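Local structure of ankyrin repeat domain protein (Legionella pneumophila subsp. pneumophila, 6MCA) at residues G290-Y295 against M337-Q342; K279-E284 against W349-A354; E284-E289 against S341-N346. The protein is a cysteine protease-like Legionella effector (AnkH, LegA3) with ankyrin repeats, which interacts with the host LARP7 component of the 7SK snRNP complex. All blocks are in the same frame, centred on the assembly; numbering follows the deposited sequence.

Contact 1. Residues G290-Y295 against M337-Q342; sequences GSVNIY and MPISSQ
The hydroxyl of Ser291 donates to the carbonyl oxygen of Ile339, OG to O 2.9 Å, and meets it from above the carbonyl plane, 46° out of it. With chi1 at -76° OG sits beside its own backbone N and opposite the carbonyl carbon, which carries it across to the loop while CB packs 3.8 Å from Ile339 CB. At the next residue of the strand segment, Val292 O accepts from Met337 N at 3.0 Å, and water 1 accepts a long bond from Val292 N and probably donates to Met337 O. Strand 292-297 neighbours strand 331-337, an edge strand of a five-stranded antiparallel sheet, and an inverse gamma turn centred on Pro338 follows Met337. The side chains of Val292 and Met337 lie side by side and point the same way, CG1 of the valine 3.7 Å from CB of the methionine. The other branch, Val292 CG2, reaches Ile339 CG1 at 3.7 Å, the two side chains crossing at a slant. Helix 355-364 covers this apolar patch, Val358 touching both Val292 and Met337, and Leu377 of helix 373-399 packs on Met337 and Ile339.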
ATOM      1  N   GLY A 290      15.082  12.963 -15.765  1.00 31.21           N
ATOM      2  CA  GLY A 290      13.703  13.369 -15.617  1.00 29.77           C
ATOM      3  C   GLY A 290      12.885  12.259 -14.985  1.00 26.40           C
ATOM      4  O   GLY A 290      13.335  11.126 -14.811  1.00 28.17           O
ATOM      5  N   SER A 291      11.641  12.594 -14.640  1.00 33.31           N
ATOM      6  CA  SER A 291      10.835  11.665 -13.855  1.00 21.44           C
ATOM      7  C   SER A 291      10.256  10.540 -14.703  1.00 26.28           C
ATOM      8  O   SER A 291      10.271   9.380 -14.280  1.00 23.88           O
ATOM      9  CB  SER A 291       9.714  12.418 -13.141  1.00 27.40           C
ATOM     10  OG  SER A 291      10.208  13.136 -12.025  1.00 36.52           O
ATOM     11  N   VAL A 292       9.734  10.854 -15.886  1.00 20.62           N
ATOM     12  CA  VAL A 292       8.945   9.907 -16.668  1.00 19.40           C
ATOM     13  C   VAL A 292       9.440   9.909 -18.105  1.00 31.82           C
ATOM     14  O   VAL A 292       9.337  10.931 -18.799  1.00 23.68           O
ATOM     15  CB  VAL A 292       7.444  10.239 -16.626  1.00 21.62           C
ATOM     16  CG1 VAL A 292       6.702   9.435 -17.679  1.00 22.49           C
ATOM     17  CG2 VAL A 292       6.881   9.976 -15.238  1.00 22.39           C
ATOM     18  N   ASN A 293       9.929   8.755 -18.564  1.00 22.33           N
ATOM     19  CA  ASN A 293      10.402   8.587 -19.934  1.00 18.46           C
ATOM     20  C   ASN A 293       9.606   7.496 -20.638  1.00 25.90           C
ATOM     21  O   ASN A 293       9.345   6.434 -20.063  1.00 21.06           O
ATOM     22  CB  ASN A 293      11.895   8.243 -19.966  1.00 22.66           C
ATOM     23  CG  ASN A 293      12.769   9.412 -19.564  1.00 21.48           C
ATOM     24  OD1 ASN A 293      13.070  10.284 -20.379  1.00 23.80           O
ATOM     25  ND2 ASN A 293      13.181   9.438 -18.303  1.00 21.79           N
ATOM     26  N   ILE A 294       9.236   7.754 -21.893  1.00 18.86           N
ATOM     27  CA  ILE A 294       8.427   6.846 -22.698  1.00 17.79           C
ATOM     28  C   ILE A 294       9.211   6.489 -23.953  1.00 18.32           C
ATOM     29  O   ILE A 294       9.636   7.379 -24.699  1.00 23.31           O
ATOM     30  CB  ILE A 294       7.068   7.470 -23.064  1.00 18.22           C
ATOM     31  CG1 ILE A 294       6.337   7.943 -21.804  1.00 20.13           C
ATOM     32  CG2 ILE A 294       6.216   6.478 -23.846  1.00 14.71           C
ATOM     33  CD1 ILE A 294       5.145   8.829 -22.086  1.00 22.95           C
ATOM     34  N   TYR A 295       9.381   5.191 -24.185  1.00 19.31           N
ATOM     35  CA  TYR A 295      10.133   4.637 -25.297  1.00 20.91           C
ATOM     36  C   TYR A 295       9.223   3.770 -26.157  1.00 21.11           C
ATOM     37  O   TYR A 295       8.168   3.304 -25.714  1.00 24.29           O
ATOM     38  CB  TYR A 295      11.311   3.777 -24.811  1.00 19.35           C
ATOM     39  CG  TYR A 295      12.084   4.323 -23.630  1.00 14.51           C
ATOM     40  CD1 TYR A 295      11.590   4.208 -22.334  1.00 16.77           C
ATOM     41  CD2 TYR A 295      13.324   4.920 -23.806  1.00 20.51           C
ATOM     42  CE1 TYR A 295      12.298   4.697 -21.254  1.00 13.21           C
ATOM     43  CE2 TYR A 295      14.041   5.409 -22.731  1.00 19.37           C
ATOM     44  CZ  TYR A 295      13.524   5.295 -21.458  1.00 33.36           C
ATOM     45  OH  TYR A 295      14.237   5.782 -20.386  1.00 38.00           O
ATOM     46  N   MET A 337       7.445  13.028 -19.743  1.00 24.22           N
ATOM     47  CA  MET A 337       6.348  13.703 -19.062  1.00 22.69           C
ATOM     48  C   MET A 337       6.890  14.546 -17.912  1.00 35.21           C
ATOM     49  O   MET A 337       7.699  14.052 -17.108  1.00 34.14           O
ATOM     50  CB  MET A 337       5.303  12.702 -18.553  1.00 29.31           C
ATOM     51  CG  MET A 337       4.319  12.259 -19.628  1.00 40.04           C
ATOM     52  SD  MET A 337       2.980  11.218 -19.016  1.00 55.84           S
ATOM     53  CE  MET A 337       2.225  12.305 -17.808  1.00 25.30           C
ATOM     54  N   PRO A 338       6.473  15.811 -17.799  1.00 27.77           N
ATOM     55  CA  PRO A 338       6.965  16.706 -16.729  1.00 33.74           C
ATOM     56  C   PRO A 338       6.306  16.429 -15.383  1.00 39.61           C
ATOM     57  O   PRO A 338       5.527  17.220 -14.843  1.00 53.51           O
ATOM     58  CB  PRO A 338       6.618  18.092 -17.282  1.00 31.88           C
ATOM     59  CG  PRO A 338       5.390  17.863 -18.093  1.00 37.85           C
ATOM     60  CD  PRO A 338       5.551  16.500 -18.718  1.00 32.06           C
ATOM     61  N   ILE A 339       6.624  15.271 -14.818  1.00 35.66           N
ATOM     62  CA  ILE A 339       6.155  14.896 -13.490  1.00 35.86           C
ATOM     63  C   ILE A 339       7.147  15.428 -12.464  1.00 34.68           C
ATOM     64  O   ILE A 339       8.363  15.282 -12.631  1.00 36.79           O
ATOM     65  CB  ILE A 339       5.997  13.369 -13.375  1.00 41.14           C
ATOM     66  CG1 ILE A 339       4.829  12.886 -14.242  1.00 37.62           C
ATOM     67  CG2 ILE A 339       5.803  12.956 -11.929  1.00 34.76           C
ATOM     68  CD1 ILE A 339       3.503  12.812 -13.510  1.00 40.67           C
ATOM     69  N   SER A 340       6.630  16.056 -11.409  1.00 30.97           N
ATOM     70  CA  SER A 340       7.491  16.679 -10.413  1.00 27.78           C
ATOM     71  C   SER A 340       8.346  15.636  -9.702  1.00 40.02           C
ATOM     72  O   SER A 340       7.919  14.502  -9.463  1.00 33.65           O
ATOM     73  CB  SER A 340       6.653  17.452  -9.394  1.00 29.93           C
ATOM     74  OG  SER A 340       6.055  16.577  -8.454  1.00 47.08           O
ATOM     75  N   SER A 341       9.569  16.033  -9.364  1.00 40.36           N
ATOM     76  CA  SER A 341      10.499  15.144  -8.689  1.00 42.46           C
ATOM     77  C   SER A 341      10.156  15.021  -7.208  1.00 35.21           C
ATOM     78  O   SER A 341       9.533  15.902  -6.608  1.00 42.87           O
ATOM     79  CB  SER A 341      11.936  15.645  -8.849  1.00 38.20           C
ATOM     80  OG  SER A 341      12.330  15.647 -10.210  1.00 67.64           O
ATOM     81  N   GLN A 342      10.573  13.897  -6.620  1.00 51.05           N
ATOM     82  CA  GLN A 342      10.434  13.634  -5.186  1.00 38.68           C
ATOM     83  C   GLN A 342      11.825  13.246  -4.684  1.00 41.76           C
ATOM     84  O   GLN A 342      12.150  12.066  -4.533  1.00 44.94           O
ATOM     85  CB  GLN A 342       9.380  12.544  -4.918  1.00 47.79           C
ATOM     86  CG  GLN A 342       9.296  12.057  -3.472  1.00 59.63           C
ATOM     87  CD  GLN A 342       8.615  13.046  -2.545  1.00 68.58           C
ATOM     88  OE1 GLN A 342       8.184  14.119  -2.967  1.00 67.39           O
ATOM     89  NE2 GLN A 342       8.512  12.684  -1.272  1.00 79.78           N
TER
HETATM   90  O   HOH W   1      10.560  13.550 -17.560  1.00 30.49           O

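Contact 2. Residues K279-E284 against W349-A354; sequences KIDRGE and WANVQA
Asn351 OD1 accepts the backbone N-H of Arg282 in a short, nearly straight bond, N to OD1 2.7 Å with 167° at the hydrogen. The amide can do this because Asn351 CG stands beside its own backbone N, chi1 -75°, and the side chain runs off the helix toward the loop; its ND2 is held by Ala267 O. Packing is tightest around Arg282, whose side chain slides past Asn351 in the reverse direction, CG 3.2 Å from OD1. A bend at chi3 (70°) brings the guanidinium over Ala350, with the methyl under one face. NH2 donates to Ala350 O at 3.1 Å, on the opposite face of that carbonyl from the helical bond of Ala354 N, and also bonds Tyr380, while NE goes to Ser340 O. Alongside, Ile280 CG2 meets Ala354 CB at 3.7 Å. The looser side lies at partly exposed Asp281: its OD1 stays 3.5 Å from Asn351 ND2, the carboxylate almost perpendicular to the amide, and accepts from Gly283 N in an Asx turn. Helix 348-353 thus packs against the end of strand 276-280, with strand 266-273 beside them, helix 188-202 touching Trp349 and Val352, and helix 373-399 against Gln353.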
ATOM      1  N   LYS A 279       9.271   4.345 -18.061  1.00 22.80           N
ATOM      2  CA  LYS A 279       9.963   4.288 -16.783  1.00 22.69           C
ATOM      3  C   LYS A 279       9.594   5.514 -15.958  1.00 22.33           C
ATOM      4  O   LYS A 279       9.642   6.648 -16.458  1.00 19.74           O
ATOM      5  CB  LYS A 279      11.479   4.208 -16.970  1.00 21.42           C
ATOM      6  CG  LYS A 279      12.248   4.153 -15.657  1.00 21.21           C
ATOM      7  CD  LYS A 279      13.699   3.763 -15.868  1.00 34.92           C
ATOM      8  CE  LYS A 279      14.434   4.803 -16.689  1.00 33.90           C
ATOM      9  NZ  LYS A 279      15.896   4.521 -16.755  1.00 36.89           N
ATOM     10  N   ILE A 280       9.228   5.272 -14.701  1.00 21.61           N
ATOM     11  CA  ILE A 280       8.811   6.290 -13.750  1.00 16.86           C
ATOM     12  C   ILE A 280       9.702   6.147 -12.525  1.00 21.95           C
ATOM     13  O   ILE A 280       9.655   5.122 -11.826  1.00 26.33           O
ATOM     14  CB  ILE A 280       7.333   6.150 -13.364  1.00 16.88           C
ATOM     15  CG1 ILE A 280       6.452   6.093 -14.613  1.00 18.40           C
ATOM     16  CG2 ILE A 280       6.916   7.284 -12.440  1.00 13.49           C
ATOM     17  CD1 ILE A 280       5.070   5.539 -14.355  1.00 19.91           C
ATOM     18  N   ASP A 281      10.518   7.172 -12.272  1.00 18.42           N
ATOM     19  CA  ASP A 281      11.363   7.235 -11.082  1.00 23.78           C
ATOM     20  C   ASP A 281      11.532   8.716 -10.749  1.00 27.17           C
ATOM     21  O   ASP A 281      12.347   9.405 -11.369  1.00 26.25           O
ATOM     22  CB  ASP A 281      12.706   6.554 -11.314  1.00 17.62           C
ATOM     23  CG  ASP A 281      13.554   6.487 -10.055  1.00 37.00           C
ATOM     24  OD1 ASP A 281      13.077   6.923  -8.984  1.00 31.73           O
ATOM     25  OD2 ASP A 281      14.700   5.998 -10.137  1.00 46.68           O
ATOM     26  N   ARG A 282      10.755   9.192  -9.779  1.00 24.03           N
ATOM     27  CA  ARG A 282      10.753  10.597  -9.396  1.00 24.97           C
ATOM     28  C   ARG A 282      11.818  10.930  -8.359  1.00 31.31           C
ATOM     29  O   ARG A 282      11.842  12.057  -7.854  1.00 30.28           O
ATOM     30  CB  ARG A 282       9.371  10.989  -8.870  1.00 28.37           C
ATOM     31  CG  ARG A 282       8.236  10.640  -9.818  1.00 35.60           C
ATOM     32  CD  ARG A 282       6.882  10.747  -9.135  1.00 24.22           C
ATOM     33  NE  ARG A 282       6.515  12.132  -8.856  1.00 31.00           N
ATOM     34  CZ  ARG A 282       5.285  12.527  -8.539  1.00 33.20           C
ATOM     35  NH1 ARG A 282       5.039  13.809  -8.303  1.00 27.44           N
ATOM     36  NH2 ARG A 282       4.301  11.642  -8.464  1.00 24.84           N
ATOM     37  N   GLY A 283      12.695   9.983  -8.034  1.00 31.60           N
ATOM     38  CA  GLY A 283      13.717  10.210  -7.032  1.00 36.42           C
ATOM     39  C   GLY A 283      14.996  10.808  -7.582  1.00 52.75           C
ATOM     40  O   GLY A 283      14.959  11.672  -8.464  1.00 34.01           O
ATOM     41  N   GLU A 284      16.136  10.341  -7.062  1.00 50.84           N
ATOM     42  CA  GLU A 284      17.430  10.905  -7.441  1.00 48.47           C
ATOM     43  C   GLU A 284      17.670  10.805  -8.944  1.00 37.73           C
ATOM     44  O   GLU A 284      18.165  11.755  -9.565  1.00 38.69           O
ATOM     45  CB  GLU A 284      18.544  10.195  -6.669  1.00 56.81           C
ATOM     46  CG  GLU A 284      19.901  10.207  -7.353  1.00 73.99           C
ATOM     47  CD  GLU A 284      20.823  11.279  -6.807  1.00101.99           C
ATOM     48  OE1 GLU A 284      20.525  11.828  -5.725  1.00 98.09           O
ATOM     49  OE2 GLU A 284      21.847  11.570  -7.458  1.00 98.31           O
ATOM     50  N   TRP A 349       6.003   5.814  -3.105  1.00 22.86           N
ATOM     51  CA  TRP A 349       4.585   6.150  -3.180  1.00 21.80           C
ATOM     52  C   TRP A 349       4.298   7.049  -4.375  1.00 26.26           C
ATOM     53  O   TRP A 349       3.372   6.789  -5.151  1.00 29.00           O
ATOM     54  CB  TRP A 349       4.132   6.820  -1.883  1.00 23.54           C
ATOM     55  CG  TRP A 349       2.738   7.367  -1.959  1.00 34.54           C
ATOM     56  CD1 TRP A 349       2.372   8.641  -2.291  1.00 25.73           C
ATOM     57  CD2 TRP A 349       1.521   6.655  -1.702  1.00 30.21           C
ATOM     58  NE1 TRP A 349       1.005   8.765  -2.255  1.00 30.14           N
ATOM     59  CE2 TRP A 349       0.458   7.560  -1.897  1.00 30.48           C
ATOM     60  CE3 TRP A 349       1.227   5.341  -1.324  1.00 31.70           C
ATOM     61  CZ2 TRP A 349      -0.875   7.194  -1.726  1.00 21.13           C
ATOM     62  CZ3 TRP A 349      -0.098   4.980  -1.156  1.00 30.34           C
ATOM     63  CH2 TRP A 349      -1.132   5.903  -1.356  1.00 24.47           C
ATOM     64  N   ALA A 350       5.088   8.113  -4.538  1.00 19.12           N
ATOM     65  CA  ALA A 350       4.887   9.023  -5.660  1.00 20.42           C
ATOM     66  C   ALA A 350       5.103   8.315  -6.991  1.00 21.79           C
ATOM     67  O   ALA A 350       4.398   8.588  -7.972  1.00 21.38           O
ATOM     68  CB  ALA A 350       5.818  10.228  -5.534  1.00 22.30           C
ATOM     69  N   ASN A 351       6.072   7.398  -7.044  1.00 19.94           N
ATOM     70  CA  ASN A 351       6.308   6.641  -8.269  1.00 26.54           C
ATOM     71  C   ASN A 351       5.095   5.797  -8.633  1.00 24.72           C
ATOM     72  O   ASN A 351       4.722   5.709  -9.810  1.00 17.85           O
ATOM     73  CB  ASN A 351       7.548   5.759  -8.116  1.00 26.68           C
ATOM     74  CG  ASN A 351       8.840   6.550  -8.191  1.00 27.86           C
ATOM     75  OD1 ASN A 351       8.851   7.704  -8.619  1.00 30.26           O
ATOM     76  ND2 ASN A 351       9.938   5.929  -7.777  1.00 27.85           N
ATOM     77  N   VAL A 352       4.461   5.171  -7.639  1.00 33.46           N
ATOM     78  CA  VAL A 352       3.266   4.380  -7.923  1.00 25.56           C
ATOM     79  C   VAL A 352       2.107   5.286  -8.326  1.00 31.30           C
ATOM     80  O   VAL A 352       1.337   4.958  -9.237  1.00 22.33           O
ATOM     81  CB  VAL A 352       2.904   3.493  -6.718  1.00 29.64           C
ATOM     82  CG1 VAL A 352       1.656   2.679  -7.022  1.00 16.72           C
ATOM     83  CG2 VAL A 352       4.065   2.574  -6.371  1.00 16.42           C
ATOM     84  N   GLN A 353       1.966   6.440  -7.664  1.00 19.89           N
ATOM     85  CA  GLN A 353       0.891   7.365  -8.019  1.00 17.70           C
ATOM     86  C   GLN A 353       1.024   7.842  -9.459  1.00 28.39           C
ATOM     87  O   GLN A 353       0.025   7.947 -10.182  1.00 22.19           O
ATOM     88  CB  GLN A 353       0.873   8.571  -7.075  1.00 23.53           C
ATOM     89  CG  GLN A 353       0.762   8.251  -5.596  1.00 31.06           C
ATOM     90  CD  GLN A 353      -0.272   7.188  -5.295  1.00 31.84           C
ATOM     91  OE1 GLN A 353      -1.464   7.378  -5.535  1.00 34.03           O
ATOM     92  NE2 GLN A 353       0.182   6.061  -4.761  1.00 23.04           N
ATOM     93  N   ALA A 354       2.252   8.132  -9.897  1.00 23.97           N
ATOM     94  CA  ALA A 354       2.470   8.665 -11.238  1.00 17.98           C
ATOM     95  C   ALA A 354       2.115   7.676 -12.340  1.00 17.64           C
ATOM     96  O   ALA A 354       2.070   8.075 -13.507  1.00 20.21           O
ATOM     97  CB  ALA A 354       3.926   9.108 -11.395  1.00 23.81           C
TER

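Contact 3. Residues E284-E289 against S341-N346; sequences ENSLQE and SQISGN
This is a small surface contact between two connections at one end of the five-stranded sheet: the short helix 286-289, which bridges strands 276-280 and 292-297, and the loop that leads from strand 331-337 to helix 348-353. It combines one hydroxyl-to-hydroxyl bond with a thin apolar patch and buries just 186 Å² in all. Ser341 OG donates to Ser286 OG over 3.0 Å. The direction follows from the second partner of Ser286, whose own proton goes to Gly283 O, so that its hydroxyl relays between Gly283 and the loop opposite. Ser286 OG stands between its backbone N and carbonyl carbon, chi1 69°, a crowded position that lets it fold back to Gly283 and still accept from Ser341. Next to this bond the tip of Ile343 does the apolar work. Its CD1 comes within 3.8 Å of Ser286 OG and 4.0 Å of Leu287 CG, reaching toward Ser286 and Leu287; the leucine and isoleucine side chains lie at a slant to each other, and the same methyl also approaches Glu284 N at 4.1 Å. Since Leu287 and Ile343 both remain exposed, this patch sits at the protein surface. Ser286 is the buried member, lying against Ser291, just before strand 292-297. The backbones of Gln342 and Arg282 are also hydrogen-bonded, tying the 341-346 segment to the loop that follows strand 276-280. At the far end of the helix Glu289 forms a salt bridge with Lys279 of that strand and touches His322 of helix 318-329, while Asn346 OD1 bonds Ser348 OG where the loop enters helix 348-353.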
ATOM      1  N   GLU A 284      16.136  10.341  -7.062  1.00 50.84           N
ATOM      2  CA  GLU A 284      17.430  10.905  -7.441  1.00 48.47           C
ATOM      3  C   GLU A 284      17.670  10.805  -8.944  1.00 37.73           C
ATOM      4  O   GLU A 284      18.165  11.755  -9.565  1.00 38.69           O
ATOM      5  CB  GLU A 284      18.544  10.195  -6.669  1.00 56.81           C
ATOM      6  CG  GLU A 284      19.901  10.207  -7.353  1.00 73.99           C
ATOM      7  CD  GLU A 284      20.823  11.279  -6.807  1.00101.99           C
ATOM      8  OE1 GLU A 284      20.525  11.828  -5.725  1.00 98.09           O
ATOM      9  OE2 GLU A 284      21.847  11.570  -7.458  1.00 98.31           O
ATOM     10  N   ASN A 285      17.310   9.668  -9.546  1.00 37.91           N
ATOM     11  CA  ASN A 285      17.563   9.454 -10.969  1.00 33.95           C
ATOM     12  C   ASN A 285      16.918  10.533 -11.831  1.00 37.81           C
ATOM     13  O   ASN A 285      17.427  10.845 -12.915  1.00 40.19           O
ATOM     14  CB  ASN A 285      17.062   8.070 -11.382  1.00 35.02           C
ATOM     15  CG  ASN A 285      17.427   7.717 -12.811  1.00 50.67           C
ATOM     16  OD1 ASN A 285      18.600   7.534 -13.137  1.00 44.12           O
ATOM     17  ND2 ASN A 285      16.420   7.612 -13.671  1.00 36.46           N
ATOM     18  N   SER A 286      15.814  11.124 -11.365  1.00 26.52           N
ATOM     19  CA  SER A 286      15.135  12.157 -12.140  1.00 31.73           C
ATOM     20  C   SER A 286      16.015  13.376 -12.380  1.00 26.02           C
ATOM     21  O   SER A 286      15.749  14.143 -13.311  1.00 26.93           O
ATOM     22  CB  SER A 286      13.840  12.578 -11.442  1.00 31.68           C
ATOM     23  OG  SER A 286      14.107  13.279 -10.239  1.00 28.64           O
ATOM     24  N   LEU A 287      17.056  13.576 -11.565  1.00 35.55           N
ATOM     25  CA  LEU A 287      17.968  14.688 -11.810  1.00 40.13           C
ATOM     26  C   LEU A 287      18.754  14.491 -13.100  1.00 36.28           C
ATOM     27  O   LEU A 287      19.137  15.473 -13.747  1.00 37.21           O
ATOM     28  CB  LEU A 287      18.919  14.863 -10.627  1.00 42.00           C
ATOM     29  CG  LEU A 287      18.261  15.235  -9.297  1.00 50.55           C
ATOM     30  CD1 LEU A 287      19.231  15.047  -8.141  1.00 35.31           C
ATOM     31  CD2 LEU A 287      17.737  16.662  -9.342  1.00 26.21           C
ATOM     32  N   GLN A 288      18.993  13.241 -13.493  1.00 39.95           N
ATOM     33  CA  GLN A 288      19.714  12.944 -14.723  1.00 43.68           C
ATOM     34  C   GLN A 288      18.777  12.677 -15.893  1.00 33.76           C
ATOM     35  O   GLN A 288      19.051  13.109 -17.016  1.00 36.36           O
ATOM     36  CB  GLN A 288      20.628  11.733 -14.513  1.00 48.87           C
ATOM     37  CG  GLN A 288      21.786  11.977 -13.565  1.00 69.52           C
ATOM     38  CD  GLN A 288      23.134  11.794 -14.233  1.00 64.60           C
ATOM     39  OE1 GLN A 288      23.361  10.810 -14.938  1.00 55.53           O
ATOM     40  NE2 GLN A 288      24.041  12.736 -14.003  1.00 66.60           N
ATOM     41  N   GLU A 289      17.673  11.970 -15.647  1.00 37.39           N
ATOM     42  CA  GLU A 289      16.801  11.496 -16.710  1.00 46.09           C
ATOM     43  C   GLU A 289      15.473  12.225 -16.795  1.00 23.70           C
ATOM     44  O   GLU A 289      14.798  12.113 -17.823  1.00 33.11           O
ATOM     45  CB  GLU A 289      16.520   9.994 -16.533  1.00 37.46           C
ATOM     46  CG  GLU A 289      17.694   9.077 -16.769  1.00 61.65           C
ATOM     47  CD  GLU A 289      17.244   7.635 -16.873  1.00 67.04           C
ATOM     48  OE1 GLU A 289      16.349   7.255 -16.092  1.00 73.35           O
ATOM     49  OE2 GLU A 289      17.769   6.888 -17.726  1.00 66.91           O
ATOM     50  N   SER A 341       9.569  16.033  -9.364  1.00 40.36           N
ATOM     51  CA  SER A 341      10.499  15.144  -8.689  1.00 42.46           C
ATOM     52  C   SER A 341      10.156  15.021  -7.208  1.00 35.21           C
ATOM     53  O   SER A 341       9.533  15.902  -6.608  1.00 42.87           O
ATOM     54  CB  SER A 341      11.936  15.645  -8.849  1.00 38.20           C
ATOM     55  OG  SER A 341      12.330  15.647 -10.210  1.00 67.64           O
ATOM     56  N   GLN A 342      10.573  13.897  -6.620  1.00 51.05           N
ATOM     57  CA  GLN A 342      10.434  13.634  -5.186  1.00 38.68           C
ATOM     58  C   GLN A 342      11.825  13.246  -4.684  1.00 41.76           C
ATOM     59  O   GLN A 342      12.150  12.066  -4.533  1.00 44.94           O
ATOM     60  CB  GLN A 342       9.380  12.544  -4.918  1.00 47.79           C
ATOM     61  CG  GLN A 342       9.296  12.057  -3.472  1.00 59.63           C
ATOM     62  CD  GLN A 342       8.615  13.046  -2.545  1.00 68.58           C
ATOM     63  OE1 GLN A 342       8.184  14.119  -2.967  1.00 67.39           O
ATOM     64  NE2 GLN A 342       8.512  12.684  -1.272  1.00 79.78           N
ATOM     65  N   ILE A 343      12.660  14.258  -4.450  1.00 44.50           N
ATOM     66  CA  ILE A 343      14.034  14.011  -4.027  1.00 57.93           C
ATOM     67  C   ILE A 343      14.090  13.701  -2.537  1.00 60.04           C
ATOM     68  O   ILE A 343      14.753  12.749  -2.110  1.00 53.06           O
ATOM     69  CB  ILE A 343      14.926  15.213  -4.389  1.00 62.69           C
ATOM     70  CG1 ILE A 343      14.833  15.515  -5.885  1.00 60.43           C
ATOM     71  CG2 ILE A 343      16.369  14.946  -3.990  1.00 52.73           C
ATOM     72  CD1 ILE A 343      15.287  14.375  -6.767  1.00 50.58           C
ATOM     73  N   SER A 344      13.398  14.497  -1.727  1.00 54.73           N
ATOM     74  CA  SER A 344      13.380  14.266  -0.291  1.00 59.17           C
ATOM     75  C   SER A 344      12.498  13.073   0.049  1.00 60.23           C
ATOM     76  O   SER A 344      11.469  12.836  -0.590  1.00 64.64           O
ATOM     77  CB  SER A 344      12.882  15.512   0.441  1.00 60.60           C
ATOM     78  OG  SER A 344      13.800  16.584   0.309  1.00 95.98           O
ATOM     79  N   GLY A 345      12.912  12.313   1.061  1.00 65.17           N
ATOM     80  CA  GLY A 345      12.117  11.197   1.530  1.00 42.08           C
ATOM     81  C   GLY A 345      12.152  10.002   0.588  1.00 42.42           C
ATOM     82  O   GLY A 345      13.072   9.816  -0.213  1.00 48.31           O
ATOM     83  N   ASN A 346      11.113   9.178   0.705  1.00 41.33           N
ATOM     84  CA  ASN A 346      10.960   7.974  -0.100  1.00 37.96           C
ATOM     85  C   ASN A 346       9.989   8.263  -1.238  1.00 47.91           C
ATOM     86  O   ASN A 346       8.849   8.677  -0.998  1.00 40.04           O
ATOM     87  CB  ASN A 346      10.464   6.809   0.757  1.00 32.45           C
ATOM     88  CG  ASN A 346      10.641   5.465   0.079  1.00 47.37           C
ATOM     89  OD1 ASN A 346      10.865   5.388  -1.130  1.00 49.28           O
ATOM     90  ND2 ASN A 346      10.541   4.394   0.858  1.00 37.47           N
TER

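The three contacts cluster on one side of the chain's centre, contact 2 about 8 Å from each of the others and contacts 1 and 3 about 10 Å apart, centre to centre. Along the chain, residues 279-284, 284-289 and 290-295 follow one another, and their partners, 337-342, 341-346 and 349-354, come in a second run; contacts 1 and 3 therefore fall within the span that contact 2 closes. Strands 276-280 and 292-297 are neighbours in the sheet, joined through helix 286-289. Arg282 is the common element: it reaches both helix 348-353 and the 337-346 segment, so the loop after strand 331-337 and helix 348-353 are joined beside the sheet.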